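Side-chain contacts in chromosome-partitioning protein Spo0J (Thermus thermophilus HB27, PDB 1VZ0), which binds a centromere-like parS site, probably in chromosome partitioning, and stimulates the ATPase activity of its partner Soj: residues P35-P38 with R39-A43; R79-R82 with A83-A87; I173-G176 with H177-L181; R189-G192 with L193-L197. All blocks are in the same frame, centred on the assembly; numbering follows the deposited sequence.

Contact 1 of 4, residues P35-P38 with R39-A43; sequences PRQP and RKRFA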
loop_
_atom_site.group_PDB
_atom_site.type_symbol
_atom_site.label_atom_id
_atom_site.label_comp_id
_atom_site.label_asym_id
_atom_site.label_seq_id
_atom_site.Cartn_x
_atom_site.Cartn_y
_atom_site.Cartn_z
ATOM N N PRO C 35 -8.248 -13.714 10.840
ATOM C CA PRO C 35 -9.240 -12.690 11.202
ATOM C C PRO C 35 -8.599 -11.321 11.501
ATOM O O PRO C 35 -9.281 -10.287 11.510
ATOM C CB PRO C 35 -9.918 -13.291 12.428
ATOM C CG PRO C 35 -8.793 -14.031 13.090
ATOM C CD PRO C 35 -8.094 -14.706 11.924
ATOM N N ARG C 36 -7.291 -11.314 11.755
ATOM C CA ARG C 36 -6.592 -10.059 12.035
ATOM C C ARG C 36 -6.230 -9.369 10.724
ATOM O O ARG C 36 -5.385 -9.848 9.968
ATOM C CB ARG C 36 -5.319 -10.323 12.833
ATOM C CG ARG C 36 -5.570 -11.011 14.147
ATOM C CD ARG C 36 -4.360 -11.819 14.583
ATOM N NE ARG C 36 -4.804 -12.993 15.307
ATOM C CZ ARG C 36 -5.064 -14.179 14.762
ATOM N NH1 ARG C 36 -5.480 -15.164 15.537
ATOM N NH2 ARG C 36 -4.869 -14.405 13.471
ATOM N N GLN C 37 -6.875 -8.243 10.459
ATOM C CA GLN C 37 -6.625 -7.502 9.230
ATOM C C GLN C 37 -6.402 -6.037 9.587
ATOM O O GLN C 37 -7.176 -5.167 9.197
ATOM C CB GLN C 37 -7.826 -7.648 8.287
ATOM C CG GLN C 37 -8.143 -9.087 7.864
ATOM C CD GLN C 37 -7.121 -9.662 6.891
ATOM O OE1 GLN C 37 -6.656 -8.974 5.980
ATOM N NE2 GLN C 37 -6.784 -10.935 7.067
ATOM N N PRO C 38 -5.333 -5.750 10.342
ATOM C CA PRO C 38 -5.007 -4.382 10.761
ATOM C C PRO C 38 -4.992 -3.339 9.635
ATOM O O PRO C 38 -5.441 -2.207 9.827
ATOM C CB PRO C 38 -3.648 -4.543 11.447
ATOM C CG PRO C 38 -3.065 -5.760 10.795
ATOM C CD PRO C 38 -4.251 -6.680 10.711
ATOM N N ARG C 39 -4.490 -3.717 8.466
ATOM C CA ARG C 39 -4.453 -2.795 7.333
ATOM C C ARG C 39 -5.864 -2.314 6.978
ATOM O O ARG C 39 -6.105 -1.118 6.782
ATOM C CB ARG C 39 -3.834 -3.479 6.119
ATOM C CG ARG C 39 -4.052 -2.723 4.822
ATOM C CD ARG C 39 -2.846 -1.899 4.443
ATOM N NE ARG C 39 -1.744 -2.754 4.020
ATOM C CZ ARG C 39 -0.594 -2.306 3.526
ATOM N NH1 ARG C 39 -0.386 -1.003 3.387
ATOM N NH2 ARG C 39 0.347 -3.168 3.165
ATOM N N LYS C 40 -6.800 -3.251 6.898
ATOM C CA LYS C 40 -8.168 -2.901 6.567
ATOM C C LYS C 40 -8.802 -2.105 7.693
ATOM O O LYS C 40 -9.565 -1.167 7.453
ATOM C CB LYS C 40 -8.988 -4.162 6.288
ATOM C CG LYS C 40 -8.541 -4.921 5.043
ATOM C CD LYS C 40 -9.430 -6.133 4.788
ATOM C CE LYS C 40 -8.898 -7.004 3.657
ATOM N NZ LYS C 40 -8.852 -6.280 2.362
ATOM N N ARG C 41 -8.472 -2.473 8.923
ATOM C CA ARG C 41 -9.031 -1.793 10.082
ATOM C C ARG C 41 -8.575 -0.345 10.123
ATOM O O ARG C 41 -9.359 0.554 10.437
ATOM C CB ARG C 41 -8.625 -2.526 11.365
ATOM C CG ARG C 41 -9.792 -2.809 12.286
ATOM C CD ARG C 41 -10.965 -3.427 11.507
ATOM N NE ARG C 41 -10.637 -4.726 10.924
ATOM C CZ ARG C 41 -11.286 -5.293 9.910
ATOM N NH1 ARG C 41 -10.902 -6.481 9.471
ATOM N NH2 ARG C 41 -12.299 -4.674 9.320
ATOM N N PHE C 42 -7.304 -0.126 9.795
ATOM C CA PHE C 42 -6.729 1.211 9.773
ATOM C C PHE C 42 -7.363 2.074 8.688
ATOM O O PHE C 42 -7.619 3.259 8.895
ATOM C CB PHE C 42 -5.223 1.118 9.548
ATOM C CG PHE C 42 -4.469 0.590 10.734
ATOM C CD1 PHE C 42 -3.271 -0.090 10.564
ATOM C CD2 PHE C 42 -4.943 0.800 12.027
ATOM C CE1 PHE C 42 -2.556 -0.552 11.665
ATOM C CE2 PHE C 42 -4.236 0.343 13.133
ATOM C CZ PHE C 42 -3.038 -0.334 12.952
ATOM N N ALA C 43 -7.620 1.478 7.529
ATOM C CA ALA C 43 -8.236 2.217 6.433
ATOM C C ALA C 43 -9.637 2.689 6.835
ATOM O O ALA C 43 -10.013 3.820 6.556
ATOM C CB ALA C 43 -8.302 1.341 5.180
HETATM O O HOH W 1 -5.646 -6.317 6.076
#
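Two backbone bonds carry the chain from Q37, the N-cap residue, into the first turn of helix 38-57: R41 N donates to Q37 O at 3.0 Å, and F42 N donates to P38 O at 2.8 Å. The F42 ring lays one face over P38 O; the apolar touch is F42 CE1 on P38 CB, 4.1 Å. CG of F42 stands anti to the carbonyl carbon (chi1 -72°), which turns the ring back toward the proline. An alanine in place of F42 would keep the backbone bond but is likely to uncover the P38 carbonyl on that side and leave the proline ring without its aromatic neighbour.

The polar contacts centre on Q37. Its OE1 accepts from a water that is also weakly bound by K40 N, and its NE2 bonds both N34 O and E78 of the second subunit. Q37 CB meets R41 NH1 obliquely at 3.5 Å; R41 itself pairs with E44.

E73 and E122 of the second subunit form salt bridges with R36 and R39. Within its own chain this surface turn joins the loop after strand 31-32 to helix 38-57 of the ParB N-terminal domain.

Contact 2 of 4, residues R79-R82 with A83-A87; sequences RRYR and AALMA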
loop_
_atom_site.group_PDB
_atom_site.type_symbol
_atom_site.label_atom_id
_atom_site.label_comp_id
_atom_site.label_asym_id
_atom_site.label_seq_id
_atom_site.Cartn_x
_atom_site.Cartn_y
_atom_site.Cartn_z
ATOM N N ARG C 79 -11.275 8.402 -1.675
ATOM C CA ARG C 79 -11.473 8.496 -0.226
ATOM C C ARG C 79 -12.173 9.784 0.175
ATOM O O ARG C 79 -13.027 9.796 1.067
ATOM C CB ARG C 79 -10.139 8.357 0.514
ATOM C CG ARG C 79 -9.825 6.897 0.835
ATOM C CD ARG C 79 -8.462 6.692 1.481
ATOM N NE ARG C 79 -8.353 7.232 2.836
ATOM C CZ ARG C 79 -8.761 6.619 3.946
ATOM N NH1 ARG C 79 -8.599 7.221 5.116
ATOM N NH2 ARG C 79 -9.322 5.414 3.900
ATOM N N ARG C 80 -11.806 10.867 -0.492
ATOM C CA ARG C 80 -12.414 12.156 -0.232
ATOM C C ARG C 80 -13.912 11.978 -0.517
ATOM O O ARG C 80 -14.772 12.367 0.277
ATOM C CB ARG C 80 -11.809 13.202 -1.176
ATOM C CG ARG C 80 -11.415 14.502 -0.506
ATOM C CD ARG C 80 -9.926 14.603 -0.229
ATOM N NE ARG C 80 -9.156 14.934 -1.425
ATOM C CZ ARG C 80 -7.876 15.302 -1.418
ATOM N NH1 ARG C 80 -7.201 15.390 -0.276
ATOM N NH2 ARG C 80 -7.263 15.580 -2.560
ATOM N N TYR C 81 -14.203 11.349 -1.651
ATOM C CA TYR C 81 -15.570 11.107 -2.107
ATOM C C TYR C 81 -16.380 10.260 -1.131
ATOM O O TYR C 81 -17.502 10.619 -0.765
ATOM C CB TYR C 81 -15.521 10.434 -3.484
ATOM C CG TYR C 81 -16.833 9.879 -3.999
ATOM C CD1 TYR C 81 -17.834 10.721 -4.486
ATOM C CD2 TYR C 81 -17.060 8.504 -4.029
ATOM C CE1 TYR C 81 -19.025 10.205 -4.994
ATOM C CE2 TYR C 81 -18.243 7.980 -4.532
ATOM C CZ TYR C 81 -19.222 8.834 -5.017
ATOM O OH TYR C 81 -20.386 8.324 -5.549
ATOM N N ARG C 82 -15.811 9.140 -0.702
ATOM C CA ARG C 82 -16.507 8.255 0.218
ATOM C C ARG C 82 -16.665 8.828 1.615
ATOM O O ARG C 82 -17.620 8.504 2.317
ATOM C CB ARG C 82 -15.804 6.898 0.256
ATOM C CG ARG C 82 -15.800 6.256 -1.111
ATOM C CD ARG C 82 -15.517 4.780 -1.092
ATOM N NE ARG C 82 -15.640 4.248 -2.448
ATOM C CZ ARG C 82 -16.786 4.133 -3.118
ATOM N NH1 ARG C 82 -16.781 3.647 -4.351
ATOM N NH2 ARG C 82 -17.938 4.476 -2.559
ATOM N N ALA C 83 -15.736 9.686 2.020
ATOM C CA ALA C 83 -15.830 10.299 3.336
ATOM C C ALA C 83 -16.955 11.332 3.302
ATOM O O ALA C 83 -17.655 11.532 4.292
ATOM C CB ALA C 83 -14.509 10.961 3.711
ATOM N N ALA C 84 -17.128 11.981 2.156
ATOM C CA ALA C 84 -18.175 12.984 2.003
ATOM C C ALA C 84 -19.532 12.308 2.127
ATOM O O ALA C 84 -20.475 12.881 2.679
ATOM C CB ALA C 84 -18.049 13.668 0.657
ATOM N N LEU C 85 -19.625 11.090 1.604
ATOM C CA LEU C 85 -20.861 10.328 1.686
ATOM C C LEU C 85 -21.138 9.992 3.150
ATOM O O LEU C 85 -22.237 10.230 3.648
ATOM C CB LEU C 85 -20.754 9.045 0.857
ATOM C CG LEU C 85 -20.863 9.231 -0.660
ATOM C CD1 LEU C 85 -20.529 7.941 -1.381
ATOM C CD2 LEU C 85 -22.267 9.668 -1.004
ATOM N N MET C 86 -20.136 9.443 3.834
ATOM C CA MET C 86 -20.272 9.095 5.246
ATOM C C MET C 86 -20.666 10.321 6.069
ATOM O O MET C 86 -21.484 10.228 6.984
ATOM C CB MET C 86 -18.957 8.527 5.796
ATOM C CG MET C 86 -18.828 7.012 5.724
ATOM S SD MET C 86 -17.414 6.424 6.678
ATOM C CE MET C 86 -17.930 6.874 8.311
ATOM N N ALA C 87 -20.077 11.467 5.736
ATOM C CA ALA C 87 -20.346 12.716 6.440
ATOM C C ALA C 87 -21.787 13.183 6.250
ATOM O O ALA C 87 -22.272 14.056 6.976
ATOM C CB ALA C 87 -19.381 13.791 5.967
#
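A83 N, A84 N, L85 N and M86 N each donate to the carbonyl four residues back, R79 O, R80 O, Y81 O and R82 O, so that the backbone here is a regular alpha-helical run. It belongs to helix 78-86, which follows the strand 71-76 in the N-terminal domain of this ParB-family protein and makes contacts both with helix 38-57 and with the second subunit.

The side-chain contact within the helix is a CH-pi pair spaced i to i+4. L85 CD1 stands over one face of the Y81 ring, 4.2 Å from its centroid and 26° off the ring normal, above the CE2 and CZ side of the ring. Both first torsions matter: Y81 points its CG away from its own backbone N (chi1 169°), which stands the ring out from the helix beside its own carbonyl carbon, while L85 has CG anti to its carbonyl carbon (chi1 -76°), bringing CD1 back over the ring. The alanines are simpler, their methyl groups lying beside carbonyl oxygens of the preceding turn, with A83 CB 3.2 Å from R79 O.

The arginines make their polar contacts beyond this run. R82 pairs with E78 of its own helix, while R79 and R80 form salt bridges with E166 and E172 of the second subunit. L28 of that subunit packs on L85, and the Y81 hydroxyl is hydrogen-bonded to its I31 O. The closest side-chain atoms of the CH-pi pair are Y81 CE2 and L85 CD1, 3.9 Å apart.

Contact 3 of 4, residues I173-G176 with H177-L181; sequences ITAG and HARAL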
loop_
_atom_site.group_PDB
_atom_site.type_symbol
_atom_site.label_atom_id
_atom_site.label_comp_id
_atom_site.label_asym_id
_atom_site.label_seq_id
_atom_site.Cartn_x
_atom_site.Cartn_y
_atom_site.Cartn_z
ATOM N N ILE C 173 12.831 -9.206 1.025
ATOM C CA ILE C 173 14.042 -8.927 0.235
ATOM C C ILE C 173 13.951 -7.485 -0.264
ATOM O O ILE C 173 12.881 -6.869 -0.215
ATOM C CB ILE C 173 14.224 -9.864 -0.992
ATOM C CG1 ILE C 173 13.103 -9.647 -2.002
ATOM C CG2 ILE C 173 14.281 -11.326 -0.546
ATOM C CD1 ILE C 173 13.224 -10.544 -3.260
ATOM N N THR C 174 15.059 -6.940 -0.746
ATOM C CA THR C 174 15.066 -5.562 -1.215
ATOM C C THR C 174 15.048 -5.471 -2.733
ATOM O O THR C 174 15.164 -6.475 -3.431
ATOM C CB THR C 174 16.335 -4.809 -0.734
ATOM O OG1 THR C 174 17.486 -5.341 -1.409
ATOM C CG2 THR C 174 16.528 -4.975 0.779
ATOM N N ALA C 175 14.924 -4.249 -3.237
ATOM C CA ALA C 175 14.924 -4.021 -4.672
ATOM C C ALA C 175 16.269 -4.504 -5.207
ATOM O O ALA C 175 16.378 -4.974 -6.345
ATOM C CB ALA C 175 14.744 -2.542 -4.961
ATOM N N GLY C 176 17.288 -4.386 -4.363
ATOM C CA GLY C 176 18.616 -4.810 -4.743
ATOM C C GLY C 176 18.693 -6.313 -4.931
ATOM O O GLY C 176 19.336 -6.788 -5.866
ATOM N N HIS C 177 18.048 -7.059 -4.041
ATOM C CA HIS C 177 18.043 -8.514 -4.134
ATOM C C HIS C 177 17.366 -8.935 -5.431
ATOM O O HIS C 177 17.782 -9.890 -6.090
ATOM C CB HIS C 177 17.265 -9.121 -2.975
ATOM C CG HIS C 177 17.976 -9.046 -1.666
ATOM N ND1 HIS C 177 19.171 -9.690 -1.434
ATOM C CD2 HIS C 177 17.644 -8.432 -0.508
ATOM C CE1 HIS C 177 19.542 -9.480 -0.186
ATOM N NE2 HIS C 177 18.634 -8.720 0.397
ATOM N N ALA C 178 16.299 -8.215 -5.760
ATOM C CA ALA C 178 15.517 -8.475 -6.946
ATOM C C ALA C 178 16.387 -8.250 -8.186
ATOM O O ALA C 178 16.395 -9.073 -9.111
ATOM C CB ALA C 178 14.276 -7.558 -6.960
ATOM N N ARG C 179 17.131 -7.148 -8.202
ATOM C CA ARG C 179 18.005 -6.871 -9.339
ATOM C C ARG C 179 19.055 -7.962 -9.481
ATOM O O ARG C 179 19.430 -8.312 -10.603
ATOM C CB ARG C 179 18.706 -5.520 -9.193
ATOM C CG ARG C 179 17.765 -4.343 -9.134
ATOM C CD ARG C 179 18.513 -3.028 -9.203
ATOM N NE ARG C 179 17.705 -1.968 -8.619
ATOM C CZ ARG C 179 17.793 -1.572 -7.354
ATOM N NH1 ARG C 179 17.003 -0.608 -6.910
ATOM N NH2 ARG C 179 18.688 -2.108 -6.544
ATOM N N ALA C 180 19.543 -8.485 -8.356
ATOM C CA ALA C 180 20.543 -9.546 -8.403
ATOM C C ALA C 180 19.912 -10.807 -9.003
ATOM O O ALA C 180 20.535 -11.495 -9.806
ATOM C CB ALA C 180 21.105 -9.840 -6.992
ATOM N N LEU C 181 18.675 -11.103 -8.611
ATOM C CA LEU C 181 17.981 -12.280 -9.131
ATOM C C LEU C 181 17.756 -12.160 -10.637
ATOM O O LEU C 181 17.715 -13.164 -11.328
ATOM C CB LEU C 181 16.634 -12.490 -8.409
ATOM C CG LEU C 181 16.709 -12.898 -6.930
ATOM C CD1 LEU C 181 15.303 -12.966 -6.345
ATOM C CD2 LEU C 181 17.407 -14.252 -6.777
#
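T174 OG1 accepts from H177 N at 3.2 Å, the N-cap bond that opens helix 175-183, and takes a second, weak bond from G176 N, whose angle is only 121°. The hydroxyl can face these amides because OG1 lies between the backbone N and the carbonyl carbon (chi1 69°). The same residue meets the H177 ring: T174 N sits at the ring edge, in its plane, 3.0 Å from H177 CD2, and OG1 is 3.2 Å from that carbon.

I173 packs on the same histidine, its CB 3.7 Å from H177 CB, while its CD1 reaches L181 CD1 loosely, at 4.4 Å, one turn beyond H177. A178 N, R179 N and A180 N then donate to T174 O, A175 O and G176 O and continue the helix. The R179 chain, extended from CG to NE, runs beside the first turn, so that A175 CB lies over one face of the guanidinium, 3.6 Å from R179 NH1, and NH2 comes close to G176 CA.

Further out, I196 of helix 189-199 packs against I173, H177 and L181, while A206 of helix 203-207 touches H177 and A180. These neighbours hold the histidine in a buried setting.

A valine at T174 would remove the oxygen and is likely to leave the H177 amide without its side-chain acceptor at the start of the helix. The hydroxyl thus supplies an acceptor for early amides that have no preceding turn to bond to, while I173 and L181 seat the helix start on I196 within the ParB HTH domain.

Contact 4 of 4, residues R189-G192 with L193-L197; sequences RLWG and LKEIL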
loop_
_atom_site.group_PDB
_atom_site.type_symbol
_atom_site.label_atom_id
_atom_site.label_comp_id
_atom_site.label_asym_id
_atom_site.label_seq_id
_atom_site.Cartn_x
_atom_site.Cartn_y
_atom_site.Cartn_z
ATOM N N ARG C 189 16.280 -18.617 -10.795
ATOM C CA ARG C 189 15.801 -17.553 -9.930
ATOM C C ARG C 189 15.112 -17.998 -8.652
ATOM O O ARG C 189 15.319 -17.398 -7.596
ATOM C CB ARG C 189 14.920 -16.609 -10.744
ATOM C CG ARG C 189 15.742 -15.869 -11.780
ATOM C CD ARG C 189 14.924 -14.989 -12.711
ATOM N NE ARG C 189 15.828 -14.366 -13.671
ATOM C CZ ARG C 189 15.451 -13.715 -14.766
ATOM N NH1 ARG C 189 16.376 -13.191 -15.560
ATOM N NH2 ARG C 189 14.162 -13.589 -15.068
ATOM N N LEU C 190 14.294 -19.040 -8.734
ATOM C CA LEU C 190 13.632 -19.525 -7.537
ATOM C C LEU C 190 14.702 -20.033 -6.585
ATOM O O LEU C 190 14.696 -19.708 -5.392
ATOM C CB LEU C 190 12.625 -20.632 -7.869
ATOM C CG LEU C 190 11.325 -20.082 -8.463
ATOM C CD1 LEU C 190 10.307 -21.208 -8.670
ATOM C CD2 LEU C 190 10.751 -19.030 -7.518
ATOM N N TRP C 191 15.633 -20.819 -7.113
ATOM C CA TRP C 191 16.706 -21.329 -6.283
ATOM C C TRP C 191 17.408 -20.159 -5.593
ATOM O O TRP C 191 17.654 -20.184 -4.384
ATOM C CB TRP C 191 17.725 -22.088 -7.120
ATOM C CG TRP C 191 18.887 -22.526 -6.290
ATOM C CD1 TRP C 191 18.898 -23.530 -5.366
ATOM C CD2 TRP C 191 20.173 -21.903 -6.220
ATOM N NE1 TRP C 191 20.108 -23.568 -4.720
ATOM C CE2 TRP C 191 20.913 -22.581 -5.227
ATOM C CE3 TRP C 191 20.773 -20.836 -6.899
ATOM C CZ2 TRP C 191 22.224 -22.226 -4.893
ATOM C CZ3 TRP C 191 22.078 -20.481 -6.566
ATOM C CH2 TRP C 191 22.788 -21.177 -5.572
ATOM N N GLY C 192 17.734 -19.131 -6.373
ATOM C CA GLY C 192 18.407 -17.978 -5.808
ATOM C C GLY C 192 17.602 -17.301 -4.715
ATOM O O GLY C 192 18.161 -16.865 -3.697
ATOM N N LEU C 193 16.291 -17.210 -4.924
ATOM C CA LEU C 193 15.403 -16.571 -3.959
ATOM C C LEU C 193 15.482 -17.329 -2.640
ATOM O O LEU C 193 15.597 -16.728 -1.581
ATOM C CB LEU C 193 13.962 -16.589 -4.469
ATOM C CG LEU C 193 12.945 -15.507 -4.078
ATOM C CD1 LEU C 193 11.550 -16.146 -4.077
ATOM C CD2 LEU C 193 13.255 -14.889 -2.726
ATOM N N LYS C 194 15.413 -18.655 -2.716
ATOM C CA LYS C 194 15.481 -19.485 -1.518
ATOM C C LYS C 194 16.783 -19.236 -0.766
ATOM O O LYS C 194 16.769 -19.037 0.446
ATOM C CB LYS C 194 15.365 -20.974 -1.874
ATOM C CG LYS C 194 13.971 -21.417 -2.299
ATOM C CD LYS C 194 13.921 -22.916 -2.591
ATOM C CE LYS C 194 14.306 -23.736 -1.360
ATOM N NZ LYS C 194 14.315 -25.205 -1.624
ATOM N N GLU C 195 17.904 -19.248 -1.486
ATOM C CA GLU C 195 19.203 -19.018 -0.863
ATOM C C GLU C 195 19.194 -17.716 -0.074
ATOM O O GLU C 195 19.615 -17.672 1.081
ATOM C CB GLU C 195 20.305 -18.960 -1.925
ATOM C CG GLU C 195 20.663 -20.305 -2.524
ATOM C CD GLU C 195 21.332 -21.231 -1.519
ATOM O OE1 GLU C 195 22.450 -20.909 -1.064
ATOM O OE2 GLU C 195 20.745 -22.280 -1.183
ATOM N N ILE C 196 18.706 -16.654 -0.700
ATOM C CA ILE C 196 18.658 -15.358 -0.046
ATOM C C ILE C 196 17.814 -15.389 1.223
ATOM O O ILE C 196 18.240 -14.911 2.275
ATOM C CB ILE C 196 18.086 -14.283 -0.980
ATOM C CG1 ILE C 196 19.014 -14.100 -2.183
ATOM C CG2 ILE C 196 17.882 -12.973 -0.200
ATOM C CD1 ILE C 196 18.513 -13.076 -3.201
ATOM N N LEU C 197 16.615 -15.953 1.119
ATOM C CA LEU C 197 15.712 -16.029 2.258
ATOM C C LEU C 197 16.229 -16.916 3.383
ATOM O O LEU C 197 16.224 -16.517 4.551
ATOM C CB LEU C 197 14.341 -16.527 1.812
ATOM C CG LEU C 197 13.623 -15.604 0.822
ATOM C CD1 LEU C 197 12.300 -16.231 0.400
ATOM C CD2 LEU C 197 13.395 -14.231 1.471
#
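W191 and L193, with G192 between them, give up the most surface here, and E195 answers the tryptophan from one turn on. The meeting is a CH-pi contact: E195 CG lies over one face of the W191 six-membered ring, 3.7 Å from its centroid and 23° off the normal, with CZ2 its closest ring atom at 3.4 Å. The carboxylate is nearly parallel to the indole, the two planes 11° apart. W191 sets CG anti to its nitrogen (chi1 176°), standing the indole out from the helix with its six-membered ring under E195, and the glutamate chain bends at chi2 to lay its carboxylate over the rim of the ring. E195 OE1 is taken by K199 in a salt bridge.

G192 has no side chain, and its oxygen receives I196 N at 3.1 Å, with I196 CG1 close beside that oxygen at 3.3 Å. L193 CB lies 3.3 Å from L190 O, while its side chain packs on L181 of helix 175-183 and on L60 of the second subunit.

R189 O, L190 O and W191 O likewise accept the amides four residues ahead. This is alpha-helical bonding, in a helix of the all-helical, HTH-containing part of the ParB protein.

In the fold
The four contacts show one principle, local contacts, mostly three or four residues apart, in different surroundings. Contact 1 lies at the surface and contact 3 is buried, while contacts 2 and 4 are partly buried. Contacts 1 and 2 belong to the N-terminal domain and meet where R79 NH2 reaches A43 O; contacts 3 and 4 lie on consecutive helices, 175-183 and 189-199, packed together through I173 on L197 and L181 on the turn at G192. Contacts 1 and 3 begin helices, the first with a water beside the cap residue and the other with a hydroxyl cap. Contacts 2 and 4 are CH-pi pairs within a helix. Contacts 1, 2 and 4 also touch the second subunit.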